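Local coordinates for uncharacterized protein HI_0666 (Haemophilus influenzae, PDB 7CZO) that is uncharacterized but corresponds to the N-terminal domain of the HipA toxin of a HipBA toxin-antitoxin system with an unusual three-component regulatory mechanism, at residues A[42-47]-A[55-60]. Numbering follows the deposited sequence.
Sequences LSFPIE and TLFPYF
Phe-44 points the outer edge of its ring at the face of Phe-57. This is a T-shaped pair, with centroids 5.4 Å apart and ring planes at 80°. Phe-44 CZ leads the approach and comes within 3.8 Å of Phe-57 CG. Its neighbour CE1 sits over the same ring, 4.0 Å from Phe-57 CD1. On the other side of CZ from CE1, Phe-44 CE2 lies 3.5 Å from Phe-60 CE2. The rings of Phe-44 and Phe-60 touch rim to rim, with their planes inclined at 45°, and neither covers the other. Tyr-59 contributes mainly its CB, 4.1 Å from Phe-44 CE2. With CG anti to the backbone N (chi1 179°), the ring of Tyr-59 leads away from the 42-47 segment; the side chain also touches Ser-41. Ser-43 OG packs 3.9 Å from Tyr-59 CB and also lies above one face of the Phe-44 ring, toward its rim. No hydrogen bond joins the two segments, and the contact is mainly apolar packing. Phe-44, Phe-57 and Phe-60 form an aromatic cluster within the HipA N-terminal domain. It joins the loop between strands 27-31 and 51-53 to the start of helix 58-62. Phe-57 occupies the N-cap position of that helix, while Phe-60 lies within it. Phe-29 of strand 27-31, which meets the rings of Phe-44 and Phe-60, and Leu-20 of strand 15-22, which touches Phe-57 and Phe-60, pack the cluster against the antiparallel sheet. Phe-51 also meets the Phe-44 ring, and Leu-88 of helix 82-91 packs on Phe-60. The carbonyl O of Phe-44 is hydrogen-bonded to the hydroxyl of Tyr-31, and Ser-43 OG is hydrogen-bonded to Ser-41 OG.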
loop_
_atom_site.group_PDB
_atom_site.type_symbol
_atom_site.label_atom_id
_atom_site.label_comp_id
_atom_site.label_asym_id
_atom_site.label_seq_id
_atom_site.Cartn_x
_atom_site.Cartn_y
_atom_site.Cartn_z
ATOM N N LEU A 42 -11.673 -5.005 7.126
ATOM C CA LEU A 42 -12.861 -4.380 7.718
ATOM C C LEU A 42 -12.673 -2.862 7.871
ATOM O O LEU A 42 -13.671 -2.126 7.950
ATOM C CB LEU A 42 -13.328 -5.071 9.018
ATOM C CG LEU A 42 -12.327 -5.512 10.087
ATOM C CD1 LEU A 42 -11.678 -4.309 10.780
ATOM C CD2 LEU A 42 -13.035 -6.442 11.070
ATOM N N SER A 43 -11.418 -2.390 7.852
ATOM C CA SER A 43 -11.148 -0.935 7.813
ATOM C C SER A 43 -11.491 -0.270 6.479
ATOM O O SER A 43 -11.585 0.948 6.423
ATOM C CB SER A 43 -9.697 -0.648 8.125
ATOM O OG SER A 43 -8.849 -1.341 7.221
ATOM N N PHE A 44 -11.660 -1.075 5.421
ATOM C CA PHE A 44 -11.903 -0.581 4.070
ATOM C C PHE A 44 -13.173 -1.177 3.474
ATOM O O PHE A 44 -13.132 -1.975 2.550
ATOM C CB PHE A 44 -10.730 -0.910 3.151
ATOM C CG PHE A 44 -9.446 -0.209 3.513
ATOM C CD1 PHE A 44 -9.433 1.148 3.824
ATOM C CD2 PHE A 44 -8.243 -0.895 3.480
ATOM C CE1 PHE A 44 -8.259 1.793 4.135
ATOM C CE2 PHE A 44 -7.056 -0.259 3.787
ATOM C CZ PHE A 44 -7.065 1.088 4.117
ATOM N N PRO A 45 -14.327 -0.759 3.993
ATOM C CA PRO A 45 -15.572 -1.079 3.301
ATOM C C PRO A 45 -15.675 -0.388 1.941
ATOM O O PRO A 45 -15.377 0.796 1.805
ATOM C CB PRO A 45 -16.646 -0.536 4.235
ATOM C CG PRO A 45 -15.967 -0.284 5.553
ATOM C CD PRO A 45 -14.538 -0.001 5.239
ATOM N N ILE A 46 -16.153 -1.131 0.967
ATOM C CA ILE A 46 -16.258 -0.670 -0.411
ATOM C C ILE A 46 -17.051 0.606 -0.591
ATOM O O ILE A 46 -16.767 1.380 -1.502
ATOM C CB ILE A 46 -16.901 -1.781 -1.257
ATOM C CG1 ILE A 46 -16.078 -3.079 -1.058
ATOM C CG2 ILE A 46 -17.059 -1.347 -2.710
ATOM C CD1 ILE A 46 -15.937 -3.995 -2.251
ATOM N N GLU A 47 -18.020 0.845 0.286
ATOM C CA GLU A 47 -18.944 1.988 0.164
ATOM C C GLU A 47 -18.323 3.276 0.651
ATOM O O GLU A 47 -18.845 4.353 0.365
ATOM C CB GLU A 47 -20.219 1.733 0.961
ATOM C CG GLU A 47 -21.007 0.508 0.493
ATOM C CD GLU A 47 -20.420 -0.845 0.937
ATOM O OE1 GLU A 47 -20.722 -1.838 0.230
ATOM O OE2 GLU A 47 -19.681 -0.923 1.970
ATOM N N THR A 55 -0.891 9.289 7.621
ATOM C CA THR A 55 0.078 8.248 7.889
ATOM C C THR A 55 -0.433 6.913 7.405
ATOM O O THR A 55 -1.643 6.632 7.455
ATOM C CB THR A 55 0.297 8.056 9.364
ATOM O OG1 THR A 55 -0.940 7.623 9.902
ATOM C CG2 THR A 55 0.761 9.351 10.027
ATOM N N LEU A 56 0.523 6.091 6.987
ATOM C CA LEU A 56 0.258 4.838 6.346
ATOM C C LEU A 56 -0.841 4.058 7.073
ATOM O O LEU A 56 -0.714 3.608 8.218
ATOM C CB LEU A 56 1.570 4.024 6.264
ATOM C CG LEU A 56 1.436 2.649 5.609
ATOM C CD1 LEU A 56 1.071 2.761 4.131
ATOM C CD2 LEU A 56 2.698 1.845 5.806
ATOM N N PHE A 57 -1.946 3.892 6.385
ATOM C CA PHE A 57 -3.001 3.029 6.874
ATOM C C PHE A 57 -2.458 1.855 7.698
ATOM O O PHE A 57 -1.676 1.059 7.226
ATOM C CB PHE A 57 -3.777 2.518 5.677
ATOM C CG PHE A 57 -4.346 3.628 4.814
ATOM C CD1 PHE A 57 -5.400 4.381 5.260
ATOM C CD2 PHE A 57 -3.813 3.914 3.587
ATOM C CE1 PHE A 57 -5.926 5.385 4.499
ATOM C CE2 PHE A 57 -4.332 4.918 2.814
ATOM C CZ PHE A 57 -5.392 5.666 3.277
ATOM N N PRO A 58 -2.876 1.743 8.941
ATOM C CA PRO A 58 -2.541 0.572 9.751
ATOM C C PRO A 58 -2.621 -0.775 9.043
ATOM O O PRO A 58 -1.775 -1.648 9.279
ATOM C CB PRO A 58 -3.601 0.622 10.863
ATOM C CG PRO A 58 -3.806 2.091 11.077
ATOM C CD PRO A 58 -3.698 2.711 9.695
ATOM N N TYR A 59 -3.636 -0.962 8.205
ATOM C CA TYR A 59 -3.778 -2.234 7.534
ATOM C C TYR A 59 -2.555 -2.496 6.637
ATOM O O TYR A 59 -1.963 -3.596 6.674
ATOM C CB TYR A 59 -5.080 -2.335 6.722
ATOM C CG TYR A 59 -5.153 -3.658 6.044
ATOM C CD1 TYR A 59 -5.428 -4.806 6.784
ATOM C CD2 TYR A 59 -4.813 -3.802 4.690
ATOM C CE1 TYR A 59 -5.433 -6.062 6.190
ATOM C CE2 TYR A 59 -4.816 -5.059 4.080
ATOM C CZ TYR A 59 -5.128 -6.184 4.845
ATOM O OH TYR A 59 -5.139 -7.434 4.297
ATOM N N PHE A 60 -2.174 -1.500 5.838
ATOM C CA PHE A 60 -1.040 -1.661 4.939
ATOM C C PHE A 60 0.272 -1.688 5.730
ATOM O O PHE A 60 1.160 -2.465 5.448
ATOM C CB PHE A 60 -1.023 -0.556 3.890
ATOM C CG PHE A 60 -2.033 -0.733 2.798
ATOM C CD1 PHE A 60 -1.786 -1.578 1.722
ATOM C CD2 PHE A 60 -3.223 -0.023 2.810
ATOM C CE1 PHE A 60 -2.730 -1.733 0.693
ATOM C CE2 PHE A 60 -4.179 -0.173 1.775
ATOM C CZ PHE A 60 -3.936 -1.028 0.723
#